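Local coordinates for protein alpha-galactosidase (Thermus thermophilus, PDB 6LCJ) that probably hydrolyses terminal alpha-galactosyl residues of oligosaccharides as a GH36 glycosidase, and assembles as a hexamer, at residues Trp50-Leu55 with Cys339-Leu344; Leu353-Asp358 with Arg385-Arg390. One frame throughout, in Å; residues are numbered along the deposited sequence.

Neither contact is a surface one: both are buried near the middle of the chain, their centres about 8 Å apart, and no other subunit touches either. Contact 1 joins two parts of the fold, a loop of the N-terminal antiparallel sheet and the loop after barrel strand 335-338. Contact 2 stays within the barrel, setting the loop after the next strand, 352-354, against helix 380-388 and the residues that follow it. Backbone pairing, a serine and two tryptophan rings carry contact 1; contact 2 relies on a valine, small hydroxyl side chains and one arginine. Loop 50-55 connects them, through two serine hydroxyls, one from each contact, that probably bond backbone oxygens of the other.

Contact 1. Residues Trp50-Leu55 with Cys339-Leu344; sequences WQSWSL and CGAPVL
At the C-terminal end of the TIM-barrel strands, where enzymes of this fold carry their active site, Gln-51 to Trp-53 of the loop between strands 44-48 and 56-59 lie against Gly-340 to Pro-342. The backbones meet in a single bridge between Gln-51 and Pro-342. Val-343 N gives Trp-50 O a nearly straight bond of 3.1 Å (166°) in the carbonyl plane, and a water that also accepts from Leu-344 N donates to the same oxygen. Two residues on, Ser-52 N reaches Ala-341 O at 3.0 Å, a weak, bent bond (129°). With its OG beside its own backbone N (chi1 -70°), Ser-52 in turn takes a long, weak bond of 3.3 Å from Ala-341 N; the stronger partner of that hydroxyl is Arg-354 O, on strand 352-354.

The chain turns from Gln-51 to Ser-54 in a type I beta turn, which sets the Trp-53 ring over Gly-340. Gly-340 CA makes a CH-pi contact, 3.8 Å from the centroid of the six-membered ring of Trp-53. Bent at chi2, the Gln-51 side chain brings OE1 over the same face and weakly accepts from Trp-53 N (3.3 Å). Cys-339 SG approaches the indole obliquely, 3.9 Å from Trp-53 NE1. Were this tryptophan an alanine, Gly-340 CA and Gln-51 OE1 would probably lose the ring face they lie against and Cys-339 SG its indole neighbour. Further along, Pro-342 CG comes obliquely to the Trp-50 indole, 3.9 Å from Trp-50 CZ2, the two side chains running alongside.

Trp-50 NE1 bonds Glu-317, while Tyr-320 of helix 317-331 packs on Ala-341 and Pro-342. Backbone bonds tie Cys-339 to Leu-303 of strand 298-303 and Gly-340 to Tyr-307 just beyond it.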
ATOM      1  N   TRP E  50     -10.862  -8.662 -30.820  1.00 25.42           N
ATOM      2  CA  TRP E  50     -12.318  -8.589 -30.920  1.00 23.50           C
ATOM      3  C   TRP E  50     -12.783  -7.877 -32.183  1.00 24.42           C
ATOM      4  O   TRP E  50     -13.708  -8.343 -32.855  1.00 25.30           O
ATOM      5  CB  TRP E  50     -12.877  -7.870 -29.705  1.00 24.93           C
ATOM      6  CG  TRP E  50     -14.373  -7.848 -29.639  1.00 25.15           C
ATOM      7  CD1 TRP E  50     -15.230  -8.870 -29.937  1.00 24.71           C
ATOM      8  CD2 TRP E  50     -15.184  -6.747 -29.228  1.00 23.57           C
ATOM      9  NE1 TRP E  50     -16.526  -8.470 -29.734  1.00 23.92           N
ATOM     10  CE2 TRP E  50     -16.527  -7.175 -29.291  1.00 22.94           C
ATOM     11  CE3 TRP E  50     -14.904  -5.440 -28.790  1.00 24.38           C
ATOM     12  CZ2 TRP E  50     -17.591  -6.343 -28.945  1.00 27.52           C
ATOM     13  CZ3 TRP E  50     -15.954  -4.615 -28.441  1.00 23.83           C
ATOM     14  CH2 TRP E  50     -17.286  -5.067 -28.518  1.00 30.26           C
ATOM     15  N   GLN E  51     -12.206  -6.717 -32.484  1.00 20.30           N
ATOM     16  CA  GLN E  51     -12.729  -5.851 -33.528  1.00 22.06           C
ATOM     17  C   GLN E  51     -11.633  -5.509 -34.544  1.00 23.78           C
ATOM     18  O   GLN E  51     -10.482  -5.951 -34.442  1.00 24.96           O
ATOM     19  CB  GLN E  51     -13.371  -4.587 -32.916  1.00 22.35           C
ATOM     20  CG  GLN E  51     -12.515  -3.854 -31.907  1.00 26.92           C
ATOM     21  CD  GLN E  51     -12.380  -2.373 -32.218  1.00 32.15           C
ATOM     22  OE1 GLN E  51     -12.221  -1.989 -33.381  1.00 29.39           O
ATOM     23  NE2 GLN E  51     -12.430  -1.530 -31.177  1.00 29.28           N
ATOM     24  N   SER E  52     -12.024  -4.715 -35.544  1.00 26.69           N
ATOM     25  CA  SER E  52     -11.154  -4.363 -36.671  1.00 22.87           C
ATOM     26  C   SER E  52      -9.759  -3.942 -36.226  1.00 23.31           C
ATOM     27  O   SER E  52      -8.758  -4.485 -36.700  1.00 28.48           O
ATOM     28  CB  SER E  52     -11.799  -3.238 -37.475  1.00 21.50           C
ATOM     29  OG  SER E  52     -12.940  -3.715 -38.170  1.00 23.33           O
ATOM     30  N   TRP E  53      -9.677  -2.971 -35.311  1.00 25.35           N
ATOM     31  CA  TRP E  53      -8.396  -2.416 -34.887  1.00 21.78           C
ATOM     32  C   TRP E  53      -7.644  -3.344 -33.940  1.00 25.28           C
ATOM     33  O   TRP E  53      -6.435  -3.165 -33.746  1.00 24.87           O
ATOM     34  CB  TRP E  53      -8.615  -1.037 -34.232  1.00 24.13           C
ATOM     35  CG  TRP E  53      -9.442  -0.115 -35.099  1.00 25.90           C
ATOM     36  CD1 TRP E  53      -9.418  -0.039 -36.466  1.00 23.99           C
ATOM     37  CD2 TRP E  53     -10.432   0.827 -34.667  1.00 27.36           C
ATOM     38  NE1 TRP E  53     -10.320   0.891 -36.907  1.00 24.96           N
ATOM     39  CE2 TRP E  53     -10.958   1.440 -35.826  1.00 27.91           C
ATOM     40  CE3 TRP E  53     -10.922   1.221 -33.416  1.00 27.94           C
ATOM     41  CZ2 TRP E  53     -11.958   2.428 -35.768  1.00 25.82           C
ATOM     42  CZ3 TRP E  53     -11.930   2.211 -33.367  1.00 26.85           C
ATOM     43  CH2 TRP E  53     -12.421   2.799 -34.531  1.00 23.71           C
ATOM     44  N   SER E  54      -8.320  -4.336 -33.366  1.00 25.55           N
ATOM     45  CA  SER E  54      -7.703  -5.185 -32.352  1.00 26.83           C
ATOM     46  C   SER E  54      -6.565  -6.025 -32.933  1.00 26.66           C
ATOM     47  O   SER E  54      -6.529  -6.332 -34.126  1.00 25.28           O
ATOM     48  CB  SER E  54      -8.749  -6.102 -31.719  1.00 23.70           C
ATOM     49  OG  SER E  54      -9.674  -5.345 -30.966  1.00 23.59           O
ATOM     50  N   LEU E  55      -5.629  -6.394 -32.064  1.00 25.06           N
ATOM     51  CA  LEU E  55      -4.508  -7.219 -32.483  1.00 23.58           C
ATOM     52  C   LEU E  55      -4.960  -8.641 -32.796  1.00 28.19           C
ATOM     53  O   LEU E  55      -5.636  -9.288 -31.984  1.00 27.49           O
ATOM     54  CB  LEU E  55      -3.437  -7.252 -31.398  1.00 24.46           C
ATOM     55  CG  LEU E  55      -2.296  -8.211 -31.767  1.00 27.70           C
ATOM     56  CD1 LEU E  55      -1.236  -7.515 -32.597  1.00 19.79           C
ATOM     57  CD2 LEU E  55      -1.688  -8.878 -30.535  1.00 27.97           C
ATOM     58  N   CYS E 339     -16.358  -0.897 -40.062  1.00 25.27           N
ATOM     59  CA  CYS E 339     -15.083  -0.441 -39.524  1.00 27.53           C
ATOM     60  C   CYS E 339     -15.181  -0.363 -38.002  1.00 30.07           C
ATOM     61  O   CYS E 339     -16.250  -0.087 -37.453  1.00 29.41           O
ATOM     62  CB  CYS E 339     -14.685   0.942 -40.132  1.00 30.36           C
ATOM     63  SG  CYS E 339     -12.936   1.481 -39.786  1.00 44.41           S
ATOM     64  N   GLY E 340     -14.057  -0.603 -37.320  1.00 29.47           N
ATOM     65  CA  GLY E 340     -14.047  -0.590 -35.862  1.00 25.12           C
ATOM     66  C   GLY E 340     -15.000  -1.599 -35.269  1.00 26.44           C
ATOM     67  O   GLY E 340     -15.576  -1.376 -34.188  1.00 23.86           O
ATOM     68  N   ALA E 341     -15.178  -2.697 -35.949  1.00 27.28           N
ATOM     69  CA  ALA E 341     -16.338  -3.526 -35.769  1.00 25.72           C
ATOM     70  C   ALA E 341     -15.947  -4.889 -35.240  1.00 25.96           C
ATOM     71  O   ALA E 341     -14.895  -5.423 -35.620  1.00 24.64           O
ATOM     72  CB  ALA E 341     -17.087  -3.693 -37.102  1.00 24.20           C
ATOM     73  N   PRO E 342     -16.777  -5.472 -34.377  1.00 25.59           N
ATOM     74  CA  PRO E 342     -16.631  -6.895 -34.052  1.00 23.22           C
ATOM     75  C   PRO E 342     -16.455  -7.722 -35.312  1.00 26.43           C
ATOM     76  O   PRO E 342     -17.340  -7.758 -36.171  1.00 26.14           O
ATOM     77  CB  PRO E 342     -17.949  -7.220 -33.346  1.00 27.23           C
ATOM     78  CG  PRO E 342     -18.367  -5.915 -32.759  1.00 29.30           C
ATOM     79  CD  PRO E 342     -17.987  -4.894 -33.778  1.00 25.79           C
ATOM     80  N   VAL E 343     -15.312  -8.381 -35.450  1.00 25.55           N
ATOM     81  CA  VAL E 343     -14.989  -9.009 -36.723  1.00 25.11           C
ATOM     82  C   VAL E 343     -15.946 -10.161 -37.015  1.00 26.52           C
ATOM     83  O   VAL E 343     -16.685 -10.138 -38.004  1.00 29.49           O
ATOM     84  CB  VAL E 343     -13.514  -9.447 -36.744  1.00 25.94           C
ATOM     85  CG1 VAL E 343     -13.269 -10.420 -37.869  1.00 26.83           C
ATOM     86  CG2 VAL E 343     -12.621  -8.215 -36.899  1.00 24.26           C
ATOM     87  N   LEU E 344     -15.985 -11.170 -36.145  1.00 28.33           N
ATOM     88  CA  LEU E 344     -16.737 -12.373 -36.486  1.00 25.76           C
ATOM     89  C   LEU E 344     -18.243 -12.131 -36.432  1.00 29.22           C
ATOM     90  O   LEU E 344     -18.984 -12.620 -37.291  1.00 30.34           O
ATOM     91  CB  LEU E 344     -16.320 -13.517 -35.565  1.00 25.11           C
ATOM     92  CG  LEU E 344     -14.836 -13.836 -35.783  1.00 30.52           C
ATOM     93  CD1 LEU E 344     -14.289 -14.875 -34.813  1.00 25.32           C
ATOM     94  CD2 LEU E 344     -14.607 -14.276 -37.226  1.00 26.99           C
TER
HETATM   95  O   HOH W   1     -14.447 -11.216 -33.452  1.00 29.45           O

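Contact 2. Residues Leu353-Asp358 with Arg385-Arg390; sequences LRVGPD and RSTLHR
Ser-386 comes first, its CB lying 3.7 Å from Pro-357 CD and just as near to Val-355 O. Its chi1 of -76° turns OG away from the carbonyl carbon, toward Ser-54 O and Ala-56 N, and the bonds to both tie helix 380-388 to the N-terminal part of the chain. Thr-387 follows and lies across Val-355, roughly perpendicular: Val-355 CG2 sits 3.6 Å from Thr-387 OG1 and close to its methyl. That OG1 is bonded to Ala-383 O, one turn back. Gly-356, lacking a side chain, leaves room for it; a CB there would clash with Thr-387 OG1.

Strand 352-354 and its parallel neighbour 398-400 are joined through this helix, a beta-alpha-beta crossover of the TIM barrel, and Val-355 also touches Val-399.

At His-389 the ring reaches back, ND1 giving Arg-385 O a short bond of 2.6 Å in the ring plane. Arg-390 then runs its stretched chain past Val-355, heading the other way, with its CD 3.7 Å from Val-355 CB. NH1 of Arg-390 donates to Val-355 O at 2.9 Å (162°). The oxygen lies in the guanidinium plane, yet the donor stands well above the carbonyl plane (57°). Arg-390 NE bonds His-48 NE2, and NH2 adds weak bonds to Gly-49 O and Gln-51 O.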
ATOM      1  N   LEU E 353     -15.235  -5.433 -44.740  1.00 22.11           N
ATOM      2  CA  LEU E 353     -14.887  -5.439 -43.324  1.00 23.43           C
ATOM      3  C   LEU E 353     -13.423  -5.054 -43.158  1.00 23.62           C
ATOM      4  O   LEU E 353     -12.540  -5.709 -43.720  1.00 25.47           O
ATOM      5  CB  LEU E 353     -15.163  -6.809 -42.706  1.00 21.40           C
ATOM      6  CG  LEU E 353     -14.817  -6.995 -41.230  1.00 24.31           C
ATOM      7  CD1 LEU E 353     -15.764  -6.212 -40.378  1.00 24.89           C
ATOM      8  CD2 LEU E 353     -14.849  -8.467 -40.826  1.00 24.70           C
ATOM      9  N   ARG E 354     -13.166  -4.000 -42.393  1.00 22.45           N
ATOM     10  CA  ARG E 354     -11.797  -3.660 -42.025  1.00 24.45           C
ATOM     11  C   ARG E 354     -11.275  -4.682 -41.024  1.00 23.94           C
ATOM     12  O   ARG E 354     -11.966  -5.023 -40.064  1.00 21.41           O
ATOM     13  CB  ARG E 354     -11.738  -2.248 -41.446  1.00 20.89           C
ATOM     14  CG  ARG E 354     -11.914  -1.141 -42.500  1.00 23.27           C
ATOM     15  CD  ARG E 354     -10.572  -0.644 -43.042  1.00 23.81           C
ATOM     16  NE  ARG E 354      -9.641  -0.487 -41.943  1.00 23.88           N
ATOM     17  CZ  ARG E 354      -9.488   0.629 -41.236  1.00 27.72           C
ATOM     18  NH1 ARG E 354     -10.167   1.733 -41.541  1.00 27.97           N
ATOM     19  NH2 ARG E 354      -8.636   0.643 -40.216  1.00 27.89           N
ATOM     20  N   VAL E 355     -10.065  -5.196 -41.268  1.00 22.57           N
ATOM     21  CA  VAL E 355      -9.478  -6.259 -40.458  1.00 25.45           C
ATOM     22  C   VAL E 355      -8.217  -5.820 -39.728  1.00 23.32           C
ATOM     23  O   VAL E 355      -7.581  -6.645 -39.071  1.00 19.95           O
ATOM     24  CB  VAL E 355      -9.179  -7.518 -41.300  1.00 23.50           C
ATOM     25  CG1 VAL E 355     -10.459  -8.195 -41.735  1.00 21.92           C
ATOM     26  CG2 VAL E 355      -8.339  -7.136 -42.492  1.00 23.47           C
ATOM     27  N   GLY E 356      -7.832  -4.559 -39.821  1.00 22.94           N
ATOM     28  CA  GLY E 356      -6.701  -4.081 -39.067  1.00 21.55           C
ATOM     29  C   GLY E 356      -6.834  -2.642 -38.611  1.00 25.47           C
ATOM     30  O   GLY E 356      -7.721  -1.889 -39.042  1.00 25.16           O
ATOM     31  N   PRO E 357      -5.930  -2.238 -37.715  1.00 24.34           N
ATOM     32  CA  PRO E 357      -5.769  -0.817 -37.397  1.00 19.28           C
ATOM     33  C   PRO E 357      -5.687   0.045 -38.637  1.00 24.09           C
ATOM     34  O   PRO E 357      -5.346  -0.425 -39.729  1.00 23.11           O
ATOM     35  CB  PRO E 357      -4.446  -0.781 -36.627  1.00 22.80           C
ATOM     36  CG  PRO E 357      -4.288  -2.143 -36.071  1.00 22.27           C
ATOM     37  CD  PRO E 357      -4.900  -3.073 -37.069  1.00 23.22           C
ATOM     38  N   ASP E 358      -6.020   1.317 -38.473  1.00 25.29           N
ATOM     39  CA  ASP E 358      -5.815   2.292 -39.529  1.00 24.56           C
ATOM     40  C   ASP E 358      -4.384   2.243 -40.048  1.00 27.18           C
ATOM     41  O   ASP E 358      -3.419   2.156 -39.278  1.00 27.16           O
ATOM     42  CB  ASP E 358      -6.099   3.693 -38.997  1.00 24.00           C
ATOM     43  CG  ASP E 358      -7.551   3.942 -38.770  1.00 27.17           C
ATOM     44  OD1 ASP E 358      -8.385   3.034 -39.058  1.00 28.09           O
ATOM     45  OD2 ASP E 358      -7.854   5.064 -38.308  1.00 30.68           O
ATOM     46  N   ARG E 385       0.046  -6.098 -39.613  1.00 23.55           N
ATOM     47  CA  ARG E 385       0.163  -7.255 -38.723  1.00 28.21           C
ATOM     48  C   ARG E 385      -1.183  -7.938 -38.494  1.00 29.09           C
ATOM     49  O   ARG E 385      -1.270  -9.169 -38.517  1.00 31.91           O
ATOM     50  CB  ARG E 385       0.780  -6.858 -37.384  1.00 24.95           C
ATOM     51  CG  ARG E 385       0.881  -8.047 -36.414  1.00 30.59           C
ATOM     52  CD  ARG E 385       1.882  -7.798 -35.281  1.00 36.57           C
ATOM     53  NE  ARG E 385       1.420  -6.659 -34.516  1.00 38.99           N
ATOM     54  CZ  ARG E 385       2.019  -5.475 -34.488  1.00 43.21           C
ATOM     55  NH1 ARG E 385       3.158  -5.279 -35.152  1.00 46.66           N
ATOM     56  NH2 ARG E 385       1.469  -4.484 -33.796  1.00 34.51           N
ATOM     57  N   SER E 386      -2.245  -7.158 -38.260  1.00 27.32           N
ATOM     58  CA  SER E 386      -3.544  -7.756 -37.965  1.00 26.50           C
ATOM     59  C   SER E 386      -4.236  -8.251 -39.229  1.00 27.04           C
ATOM     60  O   SER E 386      -4.866  -9.315 -39.218  1.00 25.98           O
ATOM     61  CB  SER E 386      -4.432  -6.756 -37.221  1.00 22.85           C
ATOM     62  OG  SER E 386      -4.020  -6.640 -35.866  1.00 27.85           O
ATOM     63  N   THR E 387      -4.141  -7.480 -40.316  1.00 25.94           N
ATOM     64  CA  THR E 387      -4.715  -7.891 -41.593  1.00 22.21           C
ATOM     65  C   THR E 387      -4.146  -9.228 -42.052  1.00 27.56           C
ATOM     66  O   THR E 387      -4.892 -10.133 -42.449  1.00 32.24           O
ATOM     67  CB  THR E 387      -4.445  -6.813 -42.636  1.00 24.24           C
ATOM     68  OG1 THR E 387      -5.123  -5.616 -42.263  1.00 18.35           O
ATOM     69  CG2 THR E 387      -4.895  -7.267 -44.028  1.00 28.94           C
ATOM     70  N   LEU E 388      -2.822  -9.376 -41.997  1.00 24.62           N
ATOM     71  CA  LEU E 388      -2.203 -10.621 -42.431  1.00 26.22           C
ATOM     72  C   LEU E 388      -2.780 -11.842 -41.721  1.00 29.01           C
ATOM     73  O   LEU E 388      -2.776 -12.943 -42.288  1.00 36.16           O
ATOM     74  CB  LEU E 388      -0.691 -10.558 -42.212  1.00 28.38           C
ATOM     75  CG  LEU E 388       0.089  -9.832 -43.302  1.00 29.67           C
ATOM     76  CD1 LEU E 388       1.463  -9.404 -42.812  1.00 29.20           C
ATOM     77  CD2 LEU E 388       0.184 -10.714 -44.539  1.00 31.73           C
ATOM     78  N   HIS E 389      -3.286 -11.686 -40.498  1.00 26.29           N
ATOM     79  CA  HIS E 389      -3.811 -12.828 -39.756  1.00 23.02           C
ATOM     80  C   HIS E 389      -5.320 -12.943 -39.854  1.00 26.44           C
ATOM     81  O   HIS E 389      -5.920 -13.754 -39.142  1.00 25.19           O
ATOM     82  CB  HIS E 389      -3.400 -12.761 -38.289  1.00 25.31           C
ATOM     83  CG  HIS E 389      -1.924 -12.827 -38.080  1.00 28.21           C
ATOM     84  ND1 HIS E 389      -1.104 -11.725 -38.212  1.00 31.03           N
ATOM     85  CD2 HIS E 389      -1.116 -13.864 -37.768  1.00 31.34           C
ATOM     86  CE1 HIS E 389       0.145 -12.078 -37.976  1.00 34.14           C
ATOM     87  NE2 HIS E 389       0.165 -13.370 -37.703  1.00 39.12           N
ATOM     88  N   ARG E 390      -5.950 -12.151 -40.716  1.00 24.93           N
ATOM     89  CA  ARG E 390      -7.386 -12.236 -40.911  1.00 26.82           C
ATOM     90  C   ARG E 390      -7.763 -12.465 -42.370  1.00 28.32           C
ATOM     91  O   ARG E 390      -8.941 -12.307 -42.725  1.00 25.58           O
ATOM     92  CB  ARG E 390      -8.058 -10.976 -40.355  1.00 24.02           C
ATOM     93  CG  ARG E 390      -8.121 -10.970 -38.840  1.00 22.22           C
ATOM     94  CD  ARG E 390      -8.644  -9.654 -38.300  1.00 23.09           C
ATOM     95  NE  ARG E 390      -9.053  -9.762 -36.903  1.00 24.46           N
ATOM     96  CZ  ARG E 390      -9.036  -8.742 -36.052  1.00 26.52           C
ATOM     97  NH1 ARG E 390      -8.635  -7.547 -36.473  1.00 24.85           N
ATOM     98  NH2 ARG E 390      -9.426  -8.906 -34.790  1.00 24.06           N
TER